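Local coordinates for protein peptidoglycan D,D-transpeptidase PbpA (Mycobacterium tuberculosis, PDB 3UPN) that probably catalyses the transpeptidation that cross-links peptidoglycan strands in the mycobacterial cell wall, and is captured here with the opened form of a carbapenem antibiotic, at residues S244-F249 with T371-G376; I392-G397 with A412-F417. All coordinates share one frame; numbering follows the deposited sequence.

Interaction 1. Residues S244-F249 with T371-G376; sequences SLREAF and TELMVG
Glu372 meets Arg246 through its backbone: Arg246 NH1 reaches Glu372 O at 3.0 Å, near the guanidinium plane, but the N-H...O angle of 136° makes the bond weak. The carboxylate of Glu372 stays apart, OE1 lying 5.5 Å from Arg246 NH1, so any attraction there acts at a distance. Leu373, next along, has the largest share of the interface and divides its branches. CD2 packs against the stem of Arg246, 3.6 Å from its CB, while CD1 turns to Leu245 CD2, also at 3.6 Å. Its CB sits over one face of the Phe249 ring, 4.0 Å from the centroid and 21° off the normal, a CH-pi contact displaced toward the rim. With CG anti to the backbone N (chi1 -175°), the Phe249 ring lies beside Leu373, and its CB bond points toward 371-376. Met374 follows with CG 3.9 Å from Phe249 CZ. At Gly376 the bare CA lies 3.5 Å from Arg246 NH2, and the missing side chain lets the guanidinium come this close. On its other flanks Phe249 touches Val197 and Thr200 of helix 196-205, the helix that follows the probable nucleophile Ser193. The contact therefore joins two helices of the transpeptidase domain mainly by apolar packing on Leu373, with the arginine's weak bond at the rim adding little directional hold.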
ATOM      1  N   SER A 244     -11.438  29.289   4.338  1.00 51.38           N
ATOM      2  CA  SER A 244     -11.306  28.474   5.536  1.00 50.16           C
ATOM      3  C   SER A 244     -10.414  27.259   5.251  1.00 48.87           C
ATOM      4  O   SER A 244     -10.215  26.860   4.093  1.00 49.40           O
ATOM      5  CB  SER A 244     -12.677  28.045   6.081  1.00 50.15           C
ATOM      6  OG  SER A 244     -13.240  26.991   5.321  1.00 50.05           O
ATOM      7  N   LEU A 245      -9.863  26.692   6.314  1.00 47.85           N
ATOM      8  CA  LEU A 245      -9.032  25.491   6.231  1.00 45.96           C
ATOM      9  C   LEU A 245      -9.816  24.331   5.635  1.00 45.27           C
ATOM     10  O   LEU A 245      -9.301  23.641   4.760  1.00 44.25           O
ATOM     11  CB  LEU A 245      -8.462  25.132   7.612  1.00 45.68           C
ATOM     12  CG  LEU A 245      -7.559  23.896   7.828  1.00 46.02           C
ATOM     13  CD1 LEU A 245      -6.816  23.972   9.160  1.00 42.72           C
ATOM     14  CD2 LEU A 245      -8.372  22.624   7.783  1.00 46.40           C
ATOM     15  N   ARG A 246     -11.046  24.102   6.104  1.00 45.03           N
ATOM     16  CA  ARG A 246     -11.866  23.042   5.518  1.00 45.34           C
ATOM     17  C   ARG A 246     -12.041  23.225   4.016  1.00 45.54           C
ATOM     18  O   ARG A 246     -11.882  22.269   3.258  1.00 45.64           O
ATOM     19  CB  ARG A 246     -13.235  22.897   6.176  1.00 46.22           C
ATOM     20  CG  ARG A 246     -14.176  22.026   5.339  1.00 48.18           C
ATOM     21  CD  ARG A 246     -15.417  21.552   6.076  1.00 53.03           C
ATOM     22  NE  ARG A 246     -16.347  20.904   5.139  1.00 56.71           N
ATOM     23  CZ  ARG A 246     -16.631  19.600   5.117  1.00 57.88           C
ATOM     24  NH1 ARG A 246     -16.077  18.771   5.998  1.00 57.95           N
ATOM     25  NH2 ARG A 246     -17.489  19.120   4.220  1.00 57.37           N
ATOM     26  N   GLU A 247     -12.338  24.452   3.591  1.00 45.76           N
ATOM     27  CA  GLU A 247     -12.577  24.752   2.177  1.00 46.02           C
ATOM     28  C   GLU A 247     -11.312  24.540   1.331  1.00 45.06           C
ATOM     29  O   GLU A 247     -11.391  23.986   0.244  1.00 44.72           O
ATOM     30  CB  GLU A 247     -13.139  26.174   1.984  1.00 46.41           C
ATOM     31  CG  GLU A 247     -13.724  26.403   0.590  1.00 48.32           C
ATOM     32  CD  GLU A 247     -14.362  27.776   0.395  1.00 49.51           C
ATOM     33  OE1 GLU A 247     -14.066  28.706   1.174  1.00 51.47           O
ATOM     34  OE2 GLU A 247     -15.170  27.917  -0.554  1.00 53.01           O
ATOM     35  N   ALA A 248     -10.159  24.977   1.838  1.00 44.42           N
ATOM     36  CA  ALA A 248      -8.891  24.775   1.145  1.00 43.89           C
ATOM     37  C   ALA A 248      -8.518  23.284   1.090  1.00 43.79           C
ATOM     38  O   ALA A 248      -7.954  22.810   0.095  1.00 42.40           O
ATOM     39  CB  ALA A 248      -7.796  25.571   1.811  1.00 43.56           C
ATOM     40  N   PHE A 249      -8.834  22.552   2.166  1.00 43.56           N
ATOM     41  CA  PHE A 249      -8.645  21.101   2.176  1.00 43.49           C
ATOM     42  C   PHE A 249      -9.495  20.398   1.121  1.00 44.45           C
ATOM     43  O   PHE A 249      -8.969  19.601   0.353  1.00 44.24           O
ATOM     44  CB  PHE A 249      -8.932  20.480   3.553  1.00 42.54           C
ATOM     45  CG  PHE A 249      -8.632  19.000   3.618  1.00 42.48           C
ATOM     46  CD1 PHE A 249      -7.433  18.545   4.176  1.00 41.85           C
ATOM     47  CD2 PHE A 249      -9.529  18.062   3.094  1.00 42.13           C
ATOM     48  CE1 PHE A 249      -7.140  17.173   4.237  1.00 41.54           C
ATOM     49  CE2 PHE A 249      -9.241  16.695   3.135  1.00 41.64           C
ATOM     50  CZ  PHE A 249      -8.046  16.251   3.720  1.00 41.47           C
ATOM     51  N   THR A 371     -11.440  13.187   9.425  1.00 40.45           N
ATOM     52  CA  THR A 371     -12.496  12.383   8.795  1.00 41.54           C
ATOM     53  C   THR A 371     -13.565  13.254   8.118  1.00 42.51           C
ATOM     54  O   THR A 371     -13.917  13.022   6.949  1.00 42.89           O
ATOM     55  CB  THR A 371     -13.145  11.425   9.814  1.00 41.76           C
ATOM     56  OG1 THR A 371     -12.146  10.538  10.306  1.00 43.18           O
ATOM     57  CG2 THR A 371     -14.246  10.592   9.183  1.00 42.16           C
ATOM     58  N   GLU A 372     -14.083  14.240   8.858  1.00 42.89           N
ATOM     59  CA  GLU A 372     -15.043  15.196   8.329  1.00 43.46           C
ATOM     60  C   GLU A 372     -14.493  15.854   7.071  1.00 42.31           C
ATOM     61  O   GLU A 372     -15.182  15.934   6.056  1.00 42.80           O
ATOM     62  CB  GLU A 372     -15.376  16.275   9.383  1.00 43.87           C
ATOM     63  CG  GLU A 372     -16.082  15.756  10.639  1.00 45.52           C
ATOM     64  CD  GLU A 372     -16.201  16.810  11.752  1.00 46.62           C
ATOM     65  OE1 GLU A 372     -16.128  18.033  11.459  1.00 47.36           O
ATOM     66  OE2 GLU A 372     -16.370  16.403  12.928  1.00 49.83           O
ATOM     67  N   LEU A 373     -13.246  16.316   7.129  1.00 41.06           N
ATOM     68  CA  LEU A 373     -12.653  17.007   5.986  1.00 40.87           C
ATOM     69  C   LEU A 373     -12.534  16.083   4.767  1.00 40.70           C
ATOM     70  O   LEU A 373     -12.737  16.518   3.625  1.00 40.69           O
ATOM     71  CB  LEU A 373     -11.271  17.574   6.338  1.00 40.32           C
ATOM     72  CG  LEU A 373     -11.067  18.644   7.413  1.00 41.26           C
ATOM     73  CD1 LEU A 373      -9.727  19.342   7.202  1.00 40.71           C
ATOM     74  CD2 LEU A 373     -12.196  19.659   7.455  1.00 41.60           C
ATOM     75  N   MET A 374     -12.208  14.814   5.026  1.00 39.70           N
ATOM     76  CA  MET A 374     -12.026  13.817   3.981  1.00 39.63           C
ATOM     77  C   MET A 374     -13.366  13.389   3.378  1.00 40.00           C
ATOM     78  O   MET A 374     -13.438  13.113   2.187  1.00 39.74           O
ATOM     79  CB  MET A 374     -11.238  12.598   4.513  1.00 38.56           C
ATOM     80  CG  MET A 374      -9.768  12.895   4.828  1.00 37.34           C
ATOM     81  SD  MET A 374      -8.806  11.474   5.427  1.00 39.84           S
ATOM     82  CE  MET A 374      -8.648  10.493   3.935  1.00 34.72           C
ATOM     83  N   VAL A 375     -14.414  13.319   4.197  1.00 40.70           N
ATOM     84  CA  VAL A 375     -15.767  13.089   3.673  1.00 42.18           C
ATOM     85  C   VAL A 375     -16.190  14.233   2.748  1.00 43.05           C
ATOM     86  O   VAL A 375     -16.870  14.006   1.754  1.00 43.70           O
ATOM     87  CB  VAL A 375     -16.817  12.896   4.791  1.00 43.17           C
ATOM     88  CG1 VAL A 375     -18.241  12.998   4.240  1.00 44.50           C
ATOM     89  CG2 VAL A 375     -16.623  11.558   5.454  1.00 42.91           C
ATOM     90  N   GLY A 376     -15.759  15.447   3.078  1.00 43.11           N
ATOM     91  CA  GLY A 376     -16.011  16.621   2.249  1.00 44.19           C
ATOM     92  C   GLY A 376     -15.218  16.576   0.957  1.00 44.10           C
ATOM     93  O   GLY A 376     -15.756  16.854  -0.097  1.00 44.17           O
TER

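Interaction 2. Residues I392-G397 with A412-F417; sequences IASKTG and AWYIAF. With IM2 ((5R)-5-[(1S,2R)-1-formyl-2-hydroxypropyl]-3-[(2-{[(E)-iminomethyl]amino}ethyl)sulfanyl]-4,5-dihydro-1H-pyrrole-2-carbox ylic acid), chain C.
The beta hairpin of strands 393-399 and 411-418 carries the Lys-Thr-Gly motif of penicillin-binding proteins, Lys395 to Gly397, along the edge of the active site. Six backbone hydrogen bonds join the antiparallel strands. They fall in three hydrogen-bonded pairs: Ala393 with Phe417, Lys395 with Ile415, and Gly397 with Trp413. Ile415 N to Lys395 O is nearly straight (173°), whereas Gly397 N to Trp413 O is bent (138°). On one face, Ala393 CB lies over the Phe417 ring, 3.8 Å from its centroid. On the other, Thr396 CG2 meets the Tyr414 ring at its edge, 3.5 Å from CD1, and Ser394 OG comes within 3.4 Å of Tyr414 CE1; both Ser394 OG and Tyr414 OH bond to Glu378. The Thr396 torsion (chi1 60°) that leaves CG2 at the tyrosine edge puts OG1 on the ring-opened carbapenem. Thr396 OG1 donates to IM2 O32 at 2.5 Å, a modelled length too short to trust in detail. The Lys395 chain, bent at chi2 and chi4, brings NZ to Thr396 O, 3.0 Å away. Lys395 NZ, 4.0 Å from IM2 O32, is thus tied to Thr396 O and Ser252, and the threonine is the side chain of the motif in direct touch with the carboxylate.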
ATOM      1  N   ILE A 392     -17.875   7.517   1.811  1.00 47.39           N
ATOM      2  CA  ILE A 392     -16.436   7.336   1.691  1.00 44.85           C
ATOM      3  C   ILE A 392     -15.722   8.607   2.149  1.00 43.64           C
ATOM      4  O   ILE A 392     -16.112   9.712   1.766  1.00 43.13           O
ATOM      5  CB  ILE A 392     -16.035   6.973   0.213  1.00 44.48           C
ATOM      6  CG1 ILE A 392     -16.673   5.636  -0.202  1.00 44.83           C
ATOM      7  CG2 ILE A 392     -14.524   6.970   0.041  1.00 42.16           C
ATOM      8  CD1 ILE A 392     -16.555   5.268  -1.693  1.00 45.76           C
ATOM      9  N   ALA A 393     -14.696   8.451   2.986  1.00 41.62           N
ATOM     10  CA  ALA A 393     -13.787   9.555   3.278  1.00 40.22           C
ATOM     11  C   ALA A 393     -12.539   9.368   2.424  1.00 39.69           C
ATOM     12  O   ALA A 393     -11.987   8.269   2.377  1.00 39.13           O
ATOM     13  CB  ALA A 393     -13.439   9.580   4.737  1.00 39.54           C
ATOM     14  N   SER A 394     -12.098  10.424   1.741  1.00 39.47           N
ATOM     15  CA  SER A 394     -10.945  10.300   0.861  1.00 38.68           C
ATOM     16  C   SER A 394     -10.109  11.559   0.697  1.00 38.47           C
ATOM     17  O   SER A 394     -10.524  12.658   1.076  1.00 38.58           O
ATOM     18  CB  SER A 394     -11.361   9.771  -0.517  1.00 39.10           C
ATOM     19  OG  SER A 394     -12.055  10.734  -1.284  1.00 40.20           O
ATOM     20  N   LYS A 395      -8.909  11.360   0.153  1.00 37.41           N
ATOM     21  CA  LYS A 395      -8.084  12.421  -0.391  1.00 37.42           C
ATOM     22  C   LYS A 395      -7.475  11.961  -1.730  1.00 38.30           C
ATOM     23  O   LYS A 395      -6.674  11.016  -1.770  1.00 36.81           O
ATOM     24  CB  LYS A 395      -6.989  12.834   0.586  1.00 36.74           C
ATOM     25  CG  LYS A 395      -6.211  14.079   0.171  1.00 37.45           C
ATOM     26  CD  LYS A 395      -7.062  15.345   0.297  1.00 38.79           C
ATOM     27  CE  LYS A 395      -6.365  16.573  -0.266  1.00 39.36           C
ATOM     28  NZ  LYS A 395      -6.553  16.685  -1.745  1.00 39.56           N
ATOM     29  N   THR A 396      -7.884  12.629  -2.807  1.00 38.87           N
ATOM     30  CA  THR A 396      -7.292  12.461  -4.128  1.00 40.90           C
ATOM     31  C   THR A 396      -6.070  13.369  -4.245  1.00 41.32           C
ATOM     32  O   THR A 396      -5.875  14.265  -3.427  1.00 41.74           O
ATOM     33  CB  THR A 396      -8.285  12.845  -5.253  1.00 41.64           C
ATOM     34  OG1 THR A 396      -8.664  14.216  -5.097  1.00 44.51           O
ATOM     35  CG2 THR A 396      -9.540  11.998  -5.202  1.00 42.13           C
ATOM     36  N   GLY A 397      -5.251  13.149  -5.263  1.00 41.66           N
ATOM     37  CA  GLY A 397      -4.117  14.023  -5.504  1.00 42.59           C
ATOM     38  C   GLY A 397      -3.219  13.628  -6.662  1.00 43.51           C
ATOM     39  O   GLY A 397      -3.333  12.528  -7.204  1.00 42.90           O
ATOM     40  N   ALA A 412      -0.812   9.666 -10.005  1.00 38.21           N
ATOM     41  CA  ALA A 412      -2.181   9.847  -9.521  1.00 37.63           C
ATOM     42  C   ALA A 412      -2.394   9.043  -8.241  1.00 36.23           C
ATOM     43  O   ALA A 412      -2.206   7.825  -8.240  1.00 36.13           O
ATOM     44  CB  ALA A 412      -3.177   9.407 -10.580  1.00 38.02           C
ATOM     45  N   TRP A 413      -2.800   9.713  -7.169  1.00 34.40           N
ATOM     46  CA  TRP A 413      -3.053   9.047  -5.878  1.00 33.09           C
ATOM     47  C   TRP A 413      -4.518   9.125  -5.468  1.00 32.78           C
ATOM     48  O   TRP A 413      -5.208  10.075  -5.809  1.00 33.14           O
ATOM     49  CB  TRP A 413      -2.282   9.729  -4.753  1.00 32.00           C
ATOM     50  CG  TRP A 413      -0.812   9.487  -4.622  1.00 30.56           C
ATOM     51  CD1 TRP A 413       0.180  10.317  -5.024  1.00 31.16           C
ATOM     52  CD2 TRP A 413      -0.168   8.389  -3.938  1.00 30.96           C
ATOM     53  NE1 TRP A 413       1.413   9.801  -4.664  1.00 32.22           N
ATOM     54  CE2 TRP A 413       1.224   8.619  -3.997  1.00 30.54           C
ATOM     55  CE3 TRP A 413      -0.639   7.227  -3.294  1.00 29.76           C
ATOM     56  CZ2 TRP A 413       2.166   7.734  -3.432  1.00 30.21           C
ATOM     57  CZ3 TRP A 413       0.289   6.357  -2.730  1.00 30.69           C
ATOM     58  CH2 TRP A 413       1.684   6.616  -2.808  1.00 29.87           C
ATOM     59  N   TYR A 414      -4.971   8.123  -4.721  1.00 32.23           N
ATOM     60  CA  TYR A 414      -6.253   8.160  -4.003  1.00 31.57           C
ATOM     61  C   TYR A 414      -6.061   7.353  -2.719  1.00 31.19           C
ATOM     62  O   TYR A 414      -5.626   6.200  -2.760  1.00 29.44           O
ATOM     63  CB  TYR A 414      -7.336   7.530  -4.845  1.00 31.84           C
ATOM     64  CG  TYR A 414      -8.731   7.512  -4.272  1.00 32.44           C
ATOM     65  CD1 TYR A 414      -9.503   8.691  -4.194  1.00 33.23           C
ATOM     66  CD2 TYR A 414      -9.320   6.317  -3.876  1.00 32.26           C
ATOM     67  CE1 TYR A 414     -10.803   8.671  -3.716  1.00 32.89           C
ATOM     68  CE2 TYR A 414     -10.632   6.285  -3.378  1.00 33.76           C
ATOM     69  CZ  TYR A 414     -11.367   7.469  -3.310  1.00 34.66           C
ATOM     70  OH  TYR A 414     -12.665   7.447  -2.825  1.00 35.63           O
ATOM     71  N   ILE A 415      -6.331   7.981  -1.580  1.00 31.00           N
ATOM     72  CA  ILE A 415      -6.369   7.273  -0.293  1.00 31.24           C
ATOM     73  C   ILE A 415      -7.775   7.439   0.272  1.00 32.28           C
ATOM     74  O   ILE A 415      -8.398   8.506   0.134  1.00 32.48           O
ATOM     75  CB  ILE A 415      -5.276   7.776   0.692  1.00 30.92           C
ATOM     76  CG1 ILE A 415      -5.487   9.256   1.089  1.00 31.17           C
ATOM     77  CG2 ILE A 415      -3.874   7.550   0.088  1.00 30.49           C
ATOM     78  CD1 ILE A 415      -4.536   9.733   2.161  1.00 31.99           C
ATOM     79  N   ALA A 416      -8.299   6.386   0.876  1.00 32.59           N
ATOM     80  CA  ALA A 416      -9.668   6.434   1.338  1.00 33.87           C
ATOM     81  C   ALA A 416      -9.978   5.386   2.388  1.00 34.00           C
ATOM     82  O   ALA A 416      -9.241   4.412   2.546  1.00 33.88           O
ATOM     83  CB  ALA A 416     -10.619   6.298   0.156  1.00 34.39           C
ATOM     84  N   PHE A 417     -11.068   5.612   3.112  1.00 34.93           N
ATOM     85  CA  PHE A 417     -11.638   4.602   3.994  1.00 35.73           C
ATOM     86  C   PHE A 417     -13.163   4.648   3.976  1.00 37.26           C
ATOM     87  O   PHE A 417     -13.743   5.667   3.628  1.00 37.71           O
ATOM     88  CB  PHE A 417     -11.043   4.671   5.407  1.00 35.34           C
ATOM     89  CG  PHE A 417     -11.291   5.973   6.145  1.00 34.97           C
ATOM     90  CD1 PHE A 417     -12.433   6.139   6.926  1.00 36.14           C
ATOM     91  CD2 PHE A 417     -10.363   7.006   6.090  1.00 33.45           C
ATOM     92  CE1 PHE A 417     -12.661   7.332   7.631  1.00 37.55           C
ATOM     93  CE2 PHE A 417     -10.575   8.201   6.785  1.00 35.66           C
ATOM     94  CZ  PHE A 417     -11.723   8.360   7.562  1.00 36.02           C
TER
HETATM   95  C7  IM2 C 800      -2.228  18.033  -5.299  1.00 56.87           C
HETATM   96  C2  IM2 C 800      -5.597  17.873  -7.925  1.00 67.49           C
HETATM   97  C6  IM2 C 800      -2.667  18.628  -6.645  1.00 60.44           C
HETATM   98  C5  IM2 C 800      -4.080  19.246  -6.723  1.00 63.48           C
HETATM   99  C3  IM2 C 800      -5.915  17.803  -6.635  1.00 67.16           C
HETATM  100  O7  IM2 C 800      -1.065  17.668  -5.189  1.00 58.92           O
HETATM  101  C61 IM2 C 800      -1.568  19.548  -7.236  1.00 60.96           C
HETATM  102  O62 IM2 C 800      -0.407  19.647  -6.397  1.00 60.68           O
HETATM  103  C62 IM2 C 800      -2.034  20.962  -7.590  1.00 62.28           C
HETATM  104  N4  IM2 C 800      -5.007  18.447  -5.918  1.00 65.38           N
HETATM  105  C31 IM2 C 800      -7.067  17.157  -6.013  1.00 68.38           C
HETATM  106  O31 IM2 C 800      -8.141  17.795  -5.869  1.00 68.95           O
HETATM  107  O32 IM2 C 800      -6.943  15.972  -5.641  1.00 69.46           O
HETATM  108  S21 IM2 C 800      -6.065  16.816  -9.147  1.00 69.76           S
HETATM  109  C22 IM2 C 800      -7.827  16.734  -9.319  1.00 68.88           C
HETATM  110  C23 IM2 C 800      -8.313  15.298  -9.111  1.00 68.93           C
HETATM  111  N24 IM2 C 800      -9.752  15.387  -8.867  1.00 68.89           N
HETATM  112  C25 IM2 C 800     -10.366  14.417  -8.445  1.00 67.77           C
HETATM  113  N26 IM2 C 800     -10.914  13.344  -8.226  1.00 66.49           N
HETATM  114  C1  IM2 C 800      -4.659  19.030  -8.133  1.00 65.49           C

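From the N terminus, the chain first passes through 244-249 and then runs 121 residues, 48 of them helical, before 371-376 returns to close interaction 1. Only then does interaction 2 open, a short hairpin with 14 residues between its segments, so the two closures follow in series and neither nest nor cross. Helix 364-380 leads on to strand 393-399, and the shared border is direct: Met374 O lies 3.0 Å from Ser394 N, a probable hydrogen bond, and Phe249 CZ packs 3.7 Å from Lys395 CD. Through these contacts, with centres 13 Å apart, helix 245-250 is tied, both directly through Phe249 and by way of helix 364-380, to the edge of the five-stranded antiparallel sheet.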